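Long-range contacts in scavenger receptor with C-type lectin type I (Homo sapiens, PDB 2OX8), which binds the leukocyte cell-surface glycan Lewis(x) through its C-type lectin carbohydrate-recognition domain: residues Ser37-Phe42 against Ile127-Arg132; Val41-Arg46 against Trp75-Gly80; Gly58-Trp63 against Val123-Cys128. All blocks are in the same frame, centred on the assembly; numbering follows the deposited sequence.

Contact 1 of 3, residues Ser37-Phe42 against Ile127-Arg132; sequences SSHLVF and ICEKDR. With ZN (zinc ion), chain F; ZN (zinc ion), chain G.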
loop_
_atom_site.group_PDB
_atom_site.type_symbol
_atom_site.label_atom_id
_atom_site.label_comp_id
_atom_site.label_asym_id
_atom_site.label_seq_id
_atom_site.Cartn_x
_atom_site.Cartn_y
_atom_site.Cartn_z
ATOM N N SER A 37 10.977 -11.567 2.594
ATOM C CA SER A 37 10.097 -12.271 3.524
ATOM C C SER A 37 9.007 -11.376 4.084
ATOM O O SER A 37 8.610 -11.523 5.243
ATOM C CB SER A 37 10.893 -12.872 4.684
ATOM O OG SER A 37 11.232 -14.222 4.417
ATOM N N SER A 38 8.533 -10.452 3.253
ATOM C CA SER A 38 7.480 -9.528 3.632
ATOM C C SER A 38 6.503 -9.315 2.460
ATOM O O SER A 38 6.510 -10.042 1.464
ATOM C CB SER A 38 8.099 -8.187 4.069
ATOM O OG SER A 38 8.690 -7.515 2.972
ATOM N N HIS A 39 5.661 -8.301 2.570
ATOM C CA HIS A 39 4.692 -8.043 1.529
ATOM C C HIS A 39 4.333 -6.584 1.594
ATOM O O HIS A 39 4.517 -5.949 2.635
ATOM C CB HIS A 39 3.435 -8.866 1.793
ATOM C CG HIS A 39 2.939 -8.753 3.201
ATOM N ND1 HIS A 39 2.345 -7.608 3.691
ATOM C CD2 HIS A 39 3.008 -9.620 4.241
ATOM C CE1 HIS A 39 2.070 -7.773 4.972
ATOM N NE2 HIS A 39 2.465 -8.986 5.332
ATOM N N LEU A 40 3.826 -6.052 0.486
ATOM C CA LEU A 40 3.408 -4.674 0.472
ATOM C C LEU A 40 2.498 -4.527 1.711
ATOM O O LEU A 40 1.667 -5.404 2.023
ATOM C CB LEU A 40 2.697 -4.370 -0.854
ATOM C CG LEU A 40 3.664 -4.164 -2.053
ATOM C CD1 LEU A 40 2.927 -4.306 -3.375
ATOM C CD2 LEU A 40 4.327 -2.774 -1.952
ATOM N N VAL A 41 2.712 -3.432 2.433
ATOM C CA VAL A 41 2.024 -3.113 3.670
ATOM C C VAL A 41 0.491 -3.243 3.668
ATOM O O VAL A 41 -0.169 -2.957 2.668
ATOM C CB VAL A 41 2.424 -1.680 4.106
ATOM C CG1 VAL A 41 1.838 -0.664 3.143
ATOM C CG2 VAL A 41 1.983 -1.401 5.504
ATOM N N PHE A 42 -0.054 -3.700 4.796
ATOM C CA PHE A 42 -1.502 -3.820 4.997
ATOM C C PHE A 42 -1.760 -2.783 6.081
ATOM O O PHE A 42 -1.005 -2.706 7.060
ATOM C CB PHE A 42 -1.911 -5.185 5.571
ATOM C CG PHE A 42 -1.650 -6.341 4.667
ATOM C CD1 PHE A 42 -1.487 -7.610 5.196
ATOM C CD2 PHE A 42 -1.533 -6.170 3.291
ATOM C CE1 PHE A 42 -1.200 -8.702 4.370
ATOM C CE2 PHE A 42 -1.249 -7.252 2.455
ATOM C CZ PHE A 42 -1.079 -8.522 3.002
ATOM N N ILE A 127 6.001 0.398 0.265
ATOM C CA ILE A 127 6.230 0.073 1.663
ATOM C C ILE A 127 6.127 -1.437 1.882
ATOM O O ILE A 127 5.143 -2.070 1.496
ATOM C CB ILE A 127 5.191 0.795 2.574
ATOM C CG1 ILE A 127 5.296 2.307 2.384
ATOM C CG2 ILE A 127 5.431 0.440 4.039
ATOM C CD1 ILE A 127 4.306 3.110 3.239
ATOM N N CYS A 128 7.154 -2.013 2.484
ATOM C CA CYS A 128 7.152 -3.435 2.778
ATOM C C CYS A 128 6.883 -3.604 4.275
ATOM O O CYS A 128 7.264 -2.762 5.102
ATOM C CB CYS A 128 8.489 -4.068 2.414
ATOM S SG CYS A 128 8.873 -4.149 0.634
ATOM N N GLU A 129 6.239 -4.704 4.625
ATOM C CA GLU A 129 5.873 -4.948 5.999
ATOM C C GLU A 129 6.006 -6.435 6.334
ATOM O O GLU A 129 5.856 -7.293 5.457
ATOM C CB GLU A 129 4.427 -4.476 6.189
ATOM C CG GLU A 129 3.766 -4.805 7.526
ATOM C CD GLU A 129 2.260 -4.529 7.525
ATOM O OE1 GLU A 129 1.551 -5.103 6.675
ATOM O OE2 GLU A 129 1.779 -3.751 8.371
ATOM N N LYS A 130 6.327 -6.724 7.592
ATOM C CA LYS A 130 6.423 -8.101 8.071
ATOM C C LYS A 130 6.297 -8.096 9.592
ATOM O O LYS A 130 6.880 -7.252 10.267
ATOM C CB LYS A 130 7.728 -8.769 7.643
ATOM C CG LYS A 130 8.996 -8.078 8.097
ATOM C CD LYS A 130 10.210 -8.886 7.641
ATOM C CE LYS A 130 11.501 -8.072 7.663
ATOM N NZ LYS A 130 12.557 -8.834 6.929
ATOM N N ASP A 131 5.504 -9.025 10.112
ATOM C CA ASP A 131 5.258 -9.146 11.541
ATOM C C ASP A 131 6.270 -10.125 12.155
ATOM O O ASP A 131 6.376 -11.264 11.724
ATOM C CB ASP A 131 3.804 -9.625 11.744
ATOM C CG ASP A 131 3.506 -10.054 13.169
ATOM O OD1 ASP A 131 4.180 -10.964 13.689
ATOM O OD2 ASP A 131 2.581 -9.500 13.779
ATOM N N ARG A 132 7.020 -9.675 13.156
ATOM C CA ARG A 132 8.004 -10.535 13.807
ATOM C C ARG A 132 7.340 -11.727 14.469
ATOM O O ARG A 132 6.128 -11.649 14.765
ATOM C CB ARG A 132 8.789 -9.755 14.862
ATOM C CG ARG A 132 9.562 -8.579 14.302
ATOM C CD ARG A 132 10.582 -8.058 15.302
ATOM N NE ARG A 132 9.986 -7.315 16.410
ATOM C CZ ARG A 132 9.337 -6.161 16.275
ATOM N NH1 ARG A 132 9.186 -5.605 15.075
ATOM N NH2 ARG A 132 8.852 -5.549 17.343
HETATM ZN ZN ZN F . -0.013 -3.429 8.761
HETATM ZN ZN ZN G . 1.461 -9.180 15.151
#
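H39 and L40 form a short antiparallel strand beside C128 and E129 in the mixed sheet of the C-type lectin fold. In the H39-E129 hydrogen-bonded pair, E129 N donates to H39 O at 2.9 Å, and further along V41 N donates to I127 O at 2.9 Å. E129 reaches across the contact with its whole side chain. Its CB lies 3.7 Å from V41 CA. CG stands anti to the backbone N (chi1 172°), and the extended chain carries CD to the backbone of F42. The two carboxylate oxygens then divide the work: OE1 accepts from F42 N at 2.8 Å, the N-H coming from above the carboxylate plane, while OE2 binds a zinc ion. A glutamate suits the place because it is long enough to cross to the loop and has two oxygens for two partners. E48 completes the protein part of the metal site. V41 packs its CB on I127 CG2 at 3.7 Å, while its own methyl CG2 lies against the E129 carboxylate. The same zinc ion is also held by the main chain across the contact, with F42 O 2.1 Å from the metal and E129 OE2 1.9 Å from it.

Contact 2 of 3, residues Val41-Arg46 against Trp75-Gly80; sequences VFINTR and WKWLDG. With ZN (zinc ion), chain F.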
loop_
_atom_site.group_PDB
_atom_site.type_symbol
_atom_site.label_atom_id
_atom_site.label_comp_id
_atom_site.label_asym_id
_atom_site.label_seq_id
_atom_site.Cartn_x
_atom_site.Cartn_y
_atom_site.Cartn_z
ATOM N N VAL A 41 2.712 -3.432 2.433
ATOM C CA VAL A 41 2.024 -3.113 3.670
ATOM C C VAL A 41 0.491 -3.243 3.668
ATOM O O VAL A 41 -0.169 -2.957 2.668
ATOM C CB VAL A 41 2.424 -1.680 4.106
ATOM C CG1 VAL A 41 1.838 -0.664 3.143
ATOM C CG2 VAL A 41 1.983 -1.401 5.504
ATOM N N PHE A 42 -0.054 -3.700 4.796
ATOM C CA PHE A 42 -1.502 -3.820 4.997
ATOM C C PHE A 42 -1.760 -2.783 6.081
ATOM O O PHE A 42 -1.005 -2.706 7.060
ATOM C CB PHE A 42 -1.911 -5.185 5.571
ATOM C CG PHE A 42 -1.650 -6.341 4.667
ATOM C CD1 PHE A 42 -1.487 -7.610 5.196
ATOM C CD2 PHE A 42 -1.533 -6.170 3.291
ATOM C CE1 PHE A 42 -1.200 -8.702 4.370
ATOM C CE2 PHE A 42 -1.249 -7.252 2.455
ATOM C CZ PHE A 42 -1.079 -8.522 3.002
ATOM N N ILE A 43 -2.797 -1.972 5.914
ATOM C CA ILE A 43 -3.115 -0.959 6.922
ATOM C C ILE A 43 -4.468 -1.313 7.535
ATOM O O ILE A 43 -5.510 -1.110 6.911
ATOM C CB ILE A 43 -3.143 0.431 6.285
ATOM C CG1 ILE A 43 -1.741 0.761 5.768
ATOM C CG2 ILE A 43 -3.624 1.461 7.296
ATOM C CD1 ILE A 43 -1.714 1.829 4.731
ATOM N N ASN A 44 -4.449 -1.850 8.754
ATOM C CA ASN A 44 -5.682 -2.279 9.381
ATOM C C ASN A 44 -6.259 -1.526 10.575
ATOM O O ASN A 44 -7.192 -2.005 11.210
ATOM C CB ASN A 44 -5.559 -3.751 9.725
ATOM C CG ASN A 44 -5.540 -4.614 8.495
ATOM O OD1 ASN A 44 -6.471 -4.585 7.698
ATOM N ND2 ASN A 44 -4.471 -5.383 8.324
ATOM N N THR A 45 -5.731 -0.350 10.869
ATOM C CA THR A 45 -6.228 0.433 11.980
ATOM C C THR A 45 -5.830 1.856 11.725
ATOM O O THR A 45 -4.849 2.106 11.031
ATOM C CB THR A 45 -5.594 -0.010 13.314
ATOM O OG1 THR A 45 -4.162 0.041 13.203
ATOM C CG2 THR A 45 -6.026 -1.427 13.668
ATOM N N ARG A 46 -6.581 2.793 12.279
ATOM C CA ARG A 46 -6.263 4.200 12.101
ATOM C C ARG A 46 -4.923 4.525 12.733
ATOM O O ARG A 46 -4.144 5.285 12.162
ATOM C CB ARG A 46 -7.354 5.086 12.718
ATOM C CG ARG A 46 -7.779 4.697 14.126
ATOM C CD ARG A 46 -8.558 5.826 14.801
ATOM N NE ARG A 46 -8.958 5.495 16.170
ATOM C CZ ARG A 46 -10.010 4.742 16.482
ATOM N NH1 ARG A 46 -10.774 4.238 15.521
ATOM N NH2 ARG A 46 -10.300 4.500 17.756
ATOM N N TRP A 75 -12.042 -4.960 -3.490
ATOM C CA TRP A 75 -10.710 -4.644 -2.975
ATOM C C TRP A 75 -10.319 -5.466 -1.774
ATOM O O TRP A 75 -11.077 -5.578 -0.810
ATOM C CB TRP A 75 -10.586 -3.134 -2.671
ATOM C CG TRP A 75 -10.645 -2.323 -3.935
ATOM C CD1 TRP A 75 -11.744 -2.141 -4.732
ATOM C CD2 TRP A 75 -9.529 -1.795 -4.674
ATOM N NE1 TRP A 75 -11.379 -1.562 -5.921
ATOM C CE2 TRP A 75 -10.030 -1.336 -5.916
ATOM C CE3 TRP A 75 -8.156 -1.673 -4.410
ATOM C CZ2 TRP A 75 -9.211 -0.769 -6.893
ATOM C CZ3 TRP A 75 -7.338 -1.105 -5.385
ATOM C CH2 TRP A 75 -7.871 -0.661 -6.614
ATOM N N LYS A 76 -9.121 -6.042 -1.852
ATOM C CA LYS A 76 -8.585 -6.883 -0.788
ATOM C C LYS A 76 -7.088 -6.708 -0.584
ATOM O O LYS A 76 -6.348 -6.332 -1.498
ATOM C CB LYS A 76 -8.828 -8.360 -1.103
ATOM C CG LYS A 76 -10.268 -8.815 -1.157
ATOM C CD LYS A 76 -10.283 -10.270 -1.578
ATOM C CE LYS A 76 -11.679 -10.803 -1.835
ATOM N NZ LYS A 76 -11.576 -12.055 -2.644
ATOM N N TRP A 77 -6.646 -6.999 0.633
ATOM C CA TRP A 77 -5.238 -6.931 0.968
ATOM C C TRP A 77 -4.664 -8.223 0.398
ATOM O O TRP A 77 -5.391 -9.213 0.300
ATOM C CB TRP A 77 -5.070 -6.902 2.479
ATOM C CG TRP A 77 -5.592 -5.668 3.114
ATOM C CD1 TRP A 77 -6.639 -5.575 3.978
ATOM C CD2 TRP A 77 -5.056 -4.344 2.984
ATOM N NE1 TRP A 77 -6.788 -4.274 4.403
ATOM C CE2 TRP A 77 -5.830 -3.499 3.808
ATOM C CE3 TRP A 77 -3.995 -3.793 2.255
ATOM C CZ2 TRP A 77 -5.581 -2.132 3.924
ATOM C CZ3 TRP A 77 -3.747 -2.428 2.371
ATOM C CH2 TRP A 77 -4.539 -1.615 3.199
ATOM N N LEU A 78 -3.386 -8.230 0.026
ATOM C CA LEU A 78 -2.773 -9.426 -0.561
ATOM C C LEU A 78 -2.985 -10.743 0.221
ATOM O O LEU A 78 -2.634 -11.814 -0.268
ATOM C CB LEU A 78 -1.267 -9.209 -0.757
ATOM C CG LEU A 78 -0.841 -8.045 -1.640
ATOM C CD1 LEU A 78 0.651 -7.826 -1.498
ATOM C CD2 LEU A 78 -1.229 -8.304 -3.073
ATOM N N ASP A 79 -3.530 -10.664 1.428
ATOM C CA ASP A 79 -3.782 -11.854 2.235
ATOM C C ASP A 79 -5.223 -12.345 2.065
ATOM O O ASP A 79 -5.677 -13.205 2.818
ATOM C CB ASP A 79 -3.561 -11.545 3.711
ATOM C CG ASP A 79 -4.669 -10.675 4.298
ATOM O OD1 ASP A 79 -5.581 -10.274 3.534
ATOM O OD2 ASP A 79 -4.626 -10.392 5.523
ATOM N N GLY A 80 -5.934 -11.780 1.086
ATOM C CA GLY A 80 -7.326 -12.141 0.852
ATOM C C GLY A 80 -8.337 -11.239 1.562
ATOM O O GLY A 80 -9.329 -10.841 0.974
HETATM ZN ZN ZN F . -0.013 -3.429 8.761
HETATM O O HOH W 1 -4.721 -7.916 7.566
#
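In this C-type lectin domain, F42 and W77 join the loop that leads from strand 39-40 into helix 46-55 to strand 76-77 and the type I turn W77-G80 that begins at its last residue. The two aromatic side chains run antiparallel alongside one another, and each receives a CH group of the other residue over a face. F42 CA sits over the six-membered ring of W77, 3.9 Å from its centroid, while W77 CB lies over the F42 ring, 4.0 Å from that centroid. The rings themselves meet obliquely, with F42 CD2 and W77 CE3 3.6 Å apart. Both first torsions turn CG away from the carbonyl carbon (chi1 -65° for F42, -67° for W77), laying each ring back beside its own backbone N and beneath the CH group it receives. Tryptophan suits this place because its wide indole can run under more than one residue: I43 N is also over its face, near the rim, and I43 CB lies 4.0 Å from W77 CH2. The far part of the F42 ring rests on the turn, where F42 CE2 meets L78 CB at 3.8 Å and F42 CE1 meets D79 CB at the same distance. At the exposed margin one water links the segments, donating to D79 OD2 and accepting a weak bond from N44 ND2. A glycine with positive phi, G80, ends the turn and donates its N-H to W77 O. The main chain of F42 serves the zinc ion while its ring packs here. Around the pair, H39 stacks on F42, W115 of strand 115-118 meets W77 edge-to-face, I43 leans on Q49 and I52 of helix 46-55, and strand 62-67 pairs with strand 76-77 while its L66 touches W77.

Contact 3 of 3, residues Gly58-Trp63 against Val123-Cys128; sequences GRESHW and VNNFIC. With ZN (zinc ion), chain I.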
loop_
_atom_site.group_PDB
_atom_site.type_symbol
_atom_site.label_atom_id
_atom_site.label_comp_id
_atom_site.label_asym_id
_atom_site.label_seq_id
_atom_site.Cartn_x
_atom_site.Cartn_y
_atom_site.Cartn_z
ATOM N N GLY A 58 9.450 12.118 2.558
ATOM C CA GLY A 58 9.415 12.423 1.142
ATOM C C GLY A 58 7.955 12.507 0.729
ATOM O O GLY A 58 7.101 11.863 1.341
ATOM N N ARG A 59 7.659 13.299 -0.297
ATOM C CA ARG A 59 6.288 13.456 -0.768
ATOM C C ARG A 59 5.899 12.459 -1.859
ATOM O O ARG A 59 4.852 12.584 -2.496
ATOM C CB ARG A 59 6.070 14.882 -1.262
ATOM C CG ARG A 59 5.511 15.802 -0.199
ATOM C CD ARG A 59 6.583 16.608 0.503
ATOM N NE ARG A 59 6.046 17.393 1.620
ATOM C CZ ARG A 59 4.950 18.146 1.564
ATOM N NH1 ARG A 59 4.239 18.238 0.450
ATOM N NH2 ARG A 59 4.561 18.818 2.633
ATOM N N GLU A 60 6.742 11.455 -2.061
ATOM C CA GLU A 60 6.484 10.438 -3.063
ATOM C C GLU A 60 5.288 9.565 -2.664
ATOM O O GLU A 60 5.027 9.330 -1.483
ATOM C CB GLU A 60 7.740 9.570 -3.253
ATOM C CG GLU A 60 8.975 10.006 -2.411
ATOM C CD GLU A 60 9.177 9.167 -1.141
ATOM O OE1 GLU A 60 8.210 9.009 -0.378
ATOM O OE2 GLU A 60 10.296 8.660 -0.897
ATOM N N SER A 61 4.546 9.102 -3.659
ATOM C CA SER A 61 3.396 8.233 -3.429
ATOM C C SER A 61 3.964 6.811 -3.227
ATOM O O SER A 61 4.957 6.455 -3.863
ATOM C CB SER A 61 2.491 8.277 -4.664
ATOM O OG SER A 61 1.179 7.853 -4.372
ATOM N N HIS A 62 3.351 6.012 -2.351
ATOM C CA HIS A 62 3.824 4.643 -2.087
ATOM C C HIS A 62 2.762 3.571 -2.322
ATOM O O HIS A 62 1.609 3.764 -1.954
ATOM C CB HIS A 62 4.295 4.521 -0.632
ATOM C CG HIS A 62 5.512 5.331 -0.316
ATOM N ND1 HIS A 62 6.765 4.768 -0.187
ATOM C CD2 HIS A 62 5.674 6.662 -0.134
ATOM C CE1 HIS A 62 7.647 5.720 0.061
ATOM N NE2 HIS A 62 7.010 6.879 0.098
ATOM N N TRP A 63 3.146 2.439 -2.914
ATOM C CA TRP A 63 2.199 1.334 -3.144
ATOM C C TRP A 63 1.862 0.667 -1.812
ATOM O O TRP A 63 2.708 0.585 -0.927
ATOM C CB TRP A 63 2.797 0.213 -3.996
ATOM C CG TRP A 63 3.056 0.462 -5.420
ATOM C CD1 TRP A 63 4.262 0.401 -6.035
ATOM C CD2 TRP A 63 2.093 0.754 -6.441
ATOM N NE1 TRP A 63 4.122 0.637 -7.379
ATOM C CE2 TRP A 63 2.801 0.857 -7.657
ATOM C CE3 TRP A 63 0.696 0.933 -6.445
ATOM C CZ2 TRP A 63 2.169 1.136 -8.875
ATOM C CZ3 TRP A 63 0.070 1.204 -7.649
ATOM C CH2 TRP A 63 0.812 1.305 -8.855
ATOM N N VAL A 123 5.104 3.511 -12.108
ATOM C CA VAL A 123 6.185 3.374 -11.146
ATOM C C VAL A 123 5.962 4.238 -9.905
ATOM O O VAL A 123 5.544 5.388 -10.004
ATOM C CB VAL A 123 7.546 3.722 -11.809
ATOM C CG1 VAL A 123 8.680 3.421 -10.868
ATOM C CG2 VAL A 123 7.724 2.915 -13.080
ATOM N N ASN A 124 6.219 3.660 -8.736
ATOM C CA ASN A 124 6.063 4.359 -7.468
ATOM C C ASN A 124 6.969 3.730 -6.437
ATOM O O ASN A 124 7.524 2.654 -6.649
ATOM C CB ASN A 124 4.632 4.261 -6.921
ATOM C CG ASN A 124 3.611 4.962 -7.791
ATOM O OD1 ASN A 124 3.025 4.348 -8.684
ATOM N ND2 ASN A 124 3.388 6.249 -7.535
ATOM N N ASN A 125 7.105 4.421 -5.309
ATOM C CA ASN A 125 7.891 3.933 -4.199
ATOM C C ASN A 125 6.919 2.994 -3.514
ATOM O O ASN A 125 5.718 3.036 -3.798
ATOM C CB ASN A 125 8.275 5.084 -3.270
ATOM C CG ASN A 125 9.162 6.120 -3.957
ATOM O OD1 ASN A 125 8.701 6.899 -4.789
ATOM N ND2 ASN A 125 10.442 6.119 -3.618
ATOM N N PHE A 126 7.414 2.157 -2.612
ATOM C CA PHE A 126 6.548 1.206 -1.944
ATOM C C PHE A 126 6.955 0.914 -0.506
ATOM O O PHE A 126 8.096 1.142 -0.104
ATOM C CB PHE A 126 6.520 -0.092 -2.757
ATOM C CG PHE A 126 7.877 -0.694 -2.980
ATOM C CD1 PHE A 126 8.421 -1.563 -2.058
ATOM C CD2 PHE A 126 8.638 -0.328 -4.088
ATOM C CE1 PHE A 126 9.703 -2.061 -2.222
ATOM C CE2 PHE A 126 9.926 -0.821 -4.262
ATOM C CZ PHE A 126 10.461 -1.690 -3.325
ATOM N N ILE A 127 6.001 0.398 0.265
ATOM C CA ILE A 127 6.230 0.073 1.663
ATOM C C ILE A 127 6.127 -1.437 1.882
ATOM O O ILE A 127 5.143 -2.070 1.496
ATOM C CB ILE A 127 5.191 0.795 2.574
ATOM C CG1 ILE A 127 5.296 2.307 2.384
ATOM C CG2 ILE A 127 5.431 0.440 4.039
ATOM C CD1 ILE A 127 4.306 3.110 3.239
ATOM N N CYS A 128 7.154 -2.013 2.484
ATOM C CA CYS A 128 7.152 -3.435 2.778
ATOM C C CYS A 128 6.883 -3.604 4.275
ATOM O O CYS A 128 7.264 -2.762 5.102
ATOM C CB CYS A 128 8.489 -4.068 2.414
ATOM S SG CYS A 128 8.873 -4.149 0.634
HETATM ZN ZN ZN I . 8.149 8.204 1.164
HETATM O O HOH W 2 6.278 9.642 0.524
HETATM O O HOH W 3 9.453 7.999 3.149
#
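The first torsion of H62 (chi1 -66°) turns the imidazole so that one face lies under N125 CB, 3.7 Å from the ring centroid; that of N125 (chi1 -63°) directs its amide, whose OD1 lies 3.2 Å from E60 CB. These residues pair in parallel strands, with W63 opposite F126 on the other face of the sheet. N125 bonds the segment on either side of H62 through its own N-H and C=O: its N donates to the loop residue at S61 O, 3.3 Å away, and its O accepts from W63 N at 2.8 Å, in the carbonyl plane and on a lone pair. W63 opens the WIGL motif of C-type lectins. N124 lies across its indole, CB over the five-membered ring and N124 OD1 3.3 Å from W63 CZ2, with amide and ring planes 76° apart. W63 NE1 bonds to E24 O, and N125 OD1 to K23. A flat histidine suits its place, offering a face to N125 CB while H62 NE2 binds a zinc ion at 2.0 Å. E60 OE1 and two waters are the other ligands. Both protein ligands thus come from 58-63, so backbone bonds and packing on H62 and W63, not the metal, bridge the two segments.

How the contacts relate
From the N terminus, the chain leaves helix 26-35 and runs through 37-42, which contact 1 closes against the C-terminal strand at 127-132, a loop of 84 intervening residues. Contact 2 nests inside that span: it shares V41 and F42 at the start and closes a smaller loop at 75-80. Contact 3, whose end overlaps that of contact 1 at I127 and C128, begins within the loop of contact 2 and ends beyond it, so contacts 2 and 3 cross. Through contacts 3 and 1, strands 62-67 and 39-40 follow one another along one edge of strand 125-131, while contact 2 packs the 41-46 loop on strand 76-77 and its turn. L40 packs on both F126 and L78.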